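PDB 4Q6V: penicillin-binding protein activator LpoB from Salmonella enterica subsp. enterica serovar Typhimurium, which probably regulates peptidoglycan synthesis from the outer membrane as a lipoprotein that interacts with and activates penicillin-binding protein 1B, this chain being its C-terminal domain. Local coordinates for residues N50-A53 against K57-L60; Q8-K13 against L113-M118. All coordinates share one frame; numbering follows the deposited sequence.

Contact 1. Residues N50-A53 against K57-L60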
loop_
_atom_site.group_PDB
_atom_site.type_symbol
_atom_site.label_atom_id
_atom_site.label_comp_id
_atom_site.label_asym_id
_atom_site.label_seq_id
_atom_site.Cartn_x
_atom_site.Cartn_y
_atom_site.Cartn_z
ATOM N N ASN A 50 2.556 -4.537 8.635
ATOM C CA ASN A 50 2.218 -5.099 9.951
ATOM C C ASN A 50 0.809 -4.815 10.382
ATOM O O ASN A 50 0.073 -5.729 10.738
ATOM C CB ASN A 50 3.246 -4.653 10.980
ATOM C CG ASN A 50 4.592 -5.319 10.769
ATOM O OD1 ASN A 50 5.638 -4.674 10.795
ATOM N ND2 ASN A 50 4.580 -6.622 10.552
ATOM N N ALA A 51 0.419 -3.548 10.282
ATOM C CA ALA A 51 -0.948 -3.144 10.568
ATOM C C ALA A 51 -1.971 -3.955 9.746
ATOM O O ALA A 51 -3.047 -4.289 10.247
ATOM C CB ALA A 51 -1.175 -1.658 10.331
ATOM N N LEU A 52 -1.607 -4.280 8.506
ATOM C CA LEU A 52 -2.499 -5.010 7.621
ATOM C C LEU A 52 -2.537 -6.504 7.883
ATOM O O LEU A 52 -3.617 -7.115 7.769
ATOM C CB LEU A 52 -2.076 -4.757 6.186
ATOM C CG LEU A 52 -2.323 -3.340 5.696
ATOM C CD1 LEU A 52 -1.527 -3.069 4.442
ATOM C CD2 LEU A 52 -3.799 -3.079 5.473
ATOM N N ALA A 53 -1.370 -7.088 8.191
ATOM C CA ALA A 53 -1.254 -8.492 8.553
ATOM C C ALA A 53 -1.879 -8.824 9.899
ATOM O O ALA A 53 -2.276 -9.964 10.099
ATOM C CB ALA A 53 0.203 -8.930 8.575
ATOM N N LYS A 57 -6.120 -9.629 8.733
ATOM C CA LYS A 57 -5.617 -10.985 8.500
ATOM C C LYS A 57 -5.420 -11.238 6.982
ATOM O O LYS A 57 -5.447 -12.394 6.534
ATOM C CB LYS A 57 -6.544 -12.041 9.121
ATOM C CG LYS A 57 -7.589 -12.675 8.174
ATOM C CD LYS A 57 -8.575 -13.681 8.804
ATOM C CE LYS A 57 -10.033 -13.375 8.520
ATOM N NZ LYS A 57 -10.702 -12.733 9.694
ATOM N N PHE A 58 -5.181 -10.175 6.198
ATOM C CA PHE A 58 -4.810 -10.332 4.804
ATOM C C PHE A 58 -3.603 -11.243 4.675
ATOM O O PHE A 58 -2.759 -11.264 5.553
ATOM C CB PHE A 58 -4.455 -8.993 4.163
ATOM C CG PHE A 58 -5.562 -7.989 4.174
ATOM C CD1 PHE A 58 -6.599 -8.071 3.257
ATOM C CD2 PHE A 58 -5.561 -6.961 5.122
ATOM C CE1 PHE A 58 -7.627 -7.149 3.273
ATOM C CE2 PHE A 58 -6.565 -6.031 5.130
ATOM C CZ PHE A 58 -7.614 -6.126 4.208
ATOM N N THR A 59 -3.537 -11.989 3.595
ATOM C CA THR A 59 -2.297 -12.557 3.098
ATOM C C THR A 59 -1.663 -11.529 2.222
ATOM O O THR A 59 -2.242 -11.139 1.214
ATOM C CB THR A 59 -2.570 -13.803 2.236
ATOM O OG1 THR A 59 -3.142 -14.781 3.078
ATOM C CG2 THR A 59 -1.274 -14.365 1.667
ATOM N N LEU A 60 -0.481 -11.080 2.625
ATOM C CA LEU A 60 0.306 -10.121 1.879
ATOM C C LEU A 60 1.196 -10.771 0.824
ATOM O O LEU A 60 1.834 -11.815 1.056
ATOM C CB LEU A 60 1.123 -9.222 2.812
ATOM C CG LEU A 60 0.395 -8.489 3.934
ATOM C CD1 LEU A 60 1.380 -7.623 4.692
ATOM C CD2 LEU A 60 -0.768 -7.667 3.414
#

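Contact 2. Residues Q8-K13 against L113-M118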
loop_
_atom_site.group_PDB
_atom_site.type_symbol
_atom_site.label_atom_id
_atom_site.label_comp_id
_atom_site.label_asym_id
_atom_site.label_seq_id
_atom_site.Cartn_x
_atom_site.Cartn_y
_atom_site.Cartn_z
ATOM N N GLN A 8 -3.035 3.043 11.879
ATOM C CA GLN A 8 -3.980 2.147 12.558
ATOM C C GLN A 8 -5.427 2.551 12.345
ATOM O O GLN A 8 -6.279 1.715 12.026
ATOM C CB GLN A 8 -3.697 2.053 14.071
ATOM C CG GLN A 8 -2.355 1.473 14.465
ATOM C CD GLN A 8 -2.180 0.036 14.039
ATOM O OE1 GLN A 8 -3.149 -0.715 13.916
ATOM N NE2 GLN A 8 -0.921 -0.356 13.794
ATOM N N PRO A 9 -5.743 3.831 12.529
ATOM C CA PRO A 9 -7.110 4.245 12.310
ATOM C C PRO A 9 -7.557 4.099 10.853
ATOM O O PRO A 9 -8.728 3.864 10.617
ATOM C CB PRO A 9 -7.113 5.718 12.726
ATOM C CG PRO A 9 -5.717 6.116 12.998
ATOM C CD PRO A 9 -4.968 4.853 13.260
ATOM N N LEU A 10 -6.624 4.280 9.907
ATOM C CA LEU A 10 -6.957 4.243 8.470
ATOM C C LEU A 10 -7.165 2.781 8.073
ATOM O O LEU A 10 -8.102 2.442 7.356
ATOM C CB LEU A 10 -5.842 4.855 7.661
ATOM C CG LEU A 10 -5.650 6.372 7.715
ATOM C CD1 LEU A 10 -4.457 6.838 6.908
ATOM C CD2 LEU A 10 -6.906 7.037 7.192
ATOM N N VAL A 11 -6.307 1.900 8.565
ATOM C CA VAL A 11 -6.503 0.456 8.310
ATOM C C VAL A 11 -7.819 -0.049 8.882
ATOM O O VAL A 11 -8.521 -0.855 8.295
ATOM C CB VAL A 11 -5.344 -0.375 8.845
ATOM C CG1 VAL A 11 -5.723 -1.844 8.892
ATOM C CG2 VAL A 11 -4.118 -0.145 7.975
ATOM N N SER A 12 -8.156 0.442 10.061
ATOM C CA SER A 12 -9.386 0.081 10.737
ATOM C C SER A 12 -10.593 0.540 9.955
ATOM O O SER A 12 -11.508 -0.253 9.818
ATOM C CB SER A 12 -9.386 0.709 12.149
ATOM O OG SER A 12 -10.579 0.385 12.807
ATOM N N LYS A 13 -10.559 1.755 9.410
ATOM C CA LYS A 13 -11.615 2.283 8.587
ATOM C C LYS A 13 -11.696 1.601 7.214
ATOM O O LYS A 13 -12.773 1.498 6.610
ATOM C CB LYS A 13 -11.413 3.752 8.320
ATOM C CG LYS A 13 -11.477 4.638 9.551
ATOM C CD LYS A 13 -10.935 6.059 9.332
ATOM C CE LYS A 13 -11.480 6.663 8.043
ATOM N NZ LYS A 13 -10.886 7.995 7.727
ATOM N N LEU A 113 -0.564 11.546 5.214
ATOM C CA LEU A 113 -0.688 10.170 4.715
ATOM C C LEU A 113 -2.035 10.004 3.992
ATOM O O LEU A 113 -3.075 10.345 4.491
ATOM C CB LEU A 113 -0.524 9.179 5.856
ATOM C CG LEU A 113 -0.425 7.708 5.482
ATOM C CD1 LEU A 113 0.795 7.413 4.676
ATOM C CD2 LEU A 113 -0.435 6.875 6.735
ATOM N N GLN A 114 -1.986 9.536 2.751
ATOM C CA GLN A 114 -3.184 9.212 1.983
ATOM C C GLN A 114 -3.063 7.806 1.442
ATOM O O GLN A 114 -1.974 7.381 1.055
ATOM C CB GLN A 114 -3.417 10.224 0.858
ATOM C CG GLN A 114 -3.800 11.594 1.406
ATOM C CD GLN A 114 -3.525 12.768 0.479
ATOM O OE1 GLN A 114 -2.742 12.661 -0.465
ATOM N NE2 GLN A 114 -4.160 13.908 0.761
HETATM N N MSE A 115 -4.186 7.104 1.440
HETATM C CA MSE A 115 -4.174 5.686 1.019
HETATM C C MSE A 115 -5.347 5.447 0.118
HETATM O O MSE A 115 -6.373 6.090 0.223
HETATM C CB MSE A 115 -4.254 4.766 2.238
HETATM C CG MSE A 115 -2.967 4.798 3.050
HETATM SE SE MSE A 115 -2.959 3.462 4.511
HETATM C CE MSE A 115 -4.818 3.717 5.028
ATOM N N GLN A 116 -5.196 4.525 -0.830
ATOM C CA GLN A 116 -6.287 4.112 -1.684
ATOM C C GLN A 116 -6.257 2.608 -1.984
ATOM O O GLN A 116 -5.191 2.031 -2.236
ATOM C CB GLN A 116 -6.221 4.903 -2.961
ATOM C CG GLN A 116 -5.713 6.327 -2.764
ATOM C CD GLN A 116 -5.173 6.813 -4.053
ATOM O OE1 GLN A 116 -5.969 7.046 -4.981
ATOM N NE2 GLN A 116 -3.845 6.949 -4.129
ATOM N N LEU A 117 -7.425 1.982 -1.946
ATOM C CA LEU A 117 -7.535 0.542 -2.190
ATOM C C LEU A 117 -8.210 0.227 -3.504
ATOM O O LEU A 117 -9.426 0.523 -3.690
ATOM C CB LEU A 117 -8.279 -0.124 -1.038
ATOM C CG LEU A 117 -8.338 -1.642 -1.091
ATOM C CD1 LEU A 117 -6.982 -2.228 -0.760
ATOM C CD2 LEU A 117 -9.416 -2.112 -0.141
HETATM N N MSE A 118 -7.469 -0.435 -4.392
HETATM C CA MSE A 118 -7.942 -0.739 -5.738
HETATM C C MSE A 118 -8.359 -2.178 -5.831
HETATM O O MSE A 118 -7.603 -3.105 -5.533
HETATM C CB MSE A 118 -6.860 -0.366 -6.768
HETATM C CG MSE A 118 -7.257 -0.806 -8.143
HETATM SE SE MSE A 118 -6.078 -0.066 -9.509
HETATM C CE MSE A 118 -4.711 -1.469 -9.368
#

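Contact 1. Residues N50-A53 against K57-L60
K57 meets the end of helix 41-54 through its backbone. K57 CA is 3.8 Å from A53 O. Its side chain leads away from the helix. The positive backbone angles of K57 (phi 57°, psi 27°) mark the left-handed region, where the chain turns back towards the sheet.

F58 follows and sets the edge of its ring against a backbone carbonyl. L52 O sits at the rim of the ring, near the ring plane, 3.3 Å from F58 CD2. With CG anti to its own carbonyl carbon (chi1 -60°), F58 brings this edge up against L52 O. Further out, the methyl L52 CD2 packs against F58 CE2 at 4.1 Å. M14 and L15 of helix 3-15 and L26 of strand 25-35 also touch the F58 side chain.

T59 turns its side chain away, and its backbone pairs with S24 and L26. L60 comes back to the helix with its CB directed at it. Its two methyls divide the work: CD2 approaches L52 CB at 4.2 Å, and CD1 reaches A53 CB at 4.3 Å. V28 is a further neighbour of L60.

The contact closes the helix-to-strand return of the beta-alpha-beta unit formed by strand 25-35, helix 41-54 and strand 59-60. No hydrogen bond links the two segments; what joins them across the turn is apolar packing of L52 and A53 on F58 and L60, with L52 O beside the ring edge.

Contact 2. Residues Q8-K13 against L113-M118
L10 of helix 3-15 makes most of the contact with L113-M118, and V11 adds a little. Both partners of L10 there are apolar. Its methyl CD1 meets L113 CD2 at 4.0 Å. The two leucine side chains cross at a slant. L113 CG stands opposite its backbone N (chi1 -171°), with CD2 as the branch that touches the helix.

The second apolar partner is the selenomethionine M115. Its side chain reaches toward L10. The modelled approach of its methyl CE to L10 CB is too close to be real, so the exact place of this methyl is doubtful. L48 of helix 41-54 and W127 of strand 125-132 also touch M115.

Within the helix, S12 N bonds to Q8 O and K13 N to P9 O. Strand 112-119 is held by backbone hydrogen bonds to its neighbours, M115 to G129 of strand 125-132 and Q114 to S103 of strand 98-106.

Helix and strand run nearly parallel, at 21°, with their axes 10.3 Å apart. This is helix-on-sheet packing in the buried core of the domain. With no hydrogen bond between the segments, the join rests on hydrophobic side chains.

In the fold
Both contacts reach the same mixed sheet, at different strands. Contact 1 lies at the outermost strand 59-60, and contact 2 at strand 112-119. Their centres are about 13 Å apart. Along the chain, contact 1 is nested inside the loop that contact 2 closes. The two meet where helices 3-15 and 41-54 pack together. L52 CD2 of contact 1 touches V11 CG2 of contact 2 at 3.9 Å, and A51 CB lies 3.7 Å from Q8 NE2. Q8 NE2 is hydrogen-bonded to N4 OD1; its approach to A51 is packing alone. L52 thus faces F58 and L60 within contact 1 and V11 in contact 2. The two contacts adjoin where the two helices meet, on the same sheet.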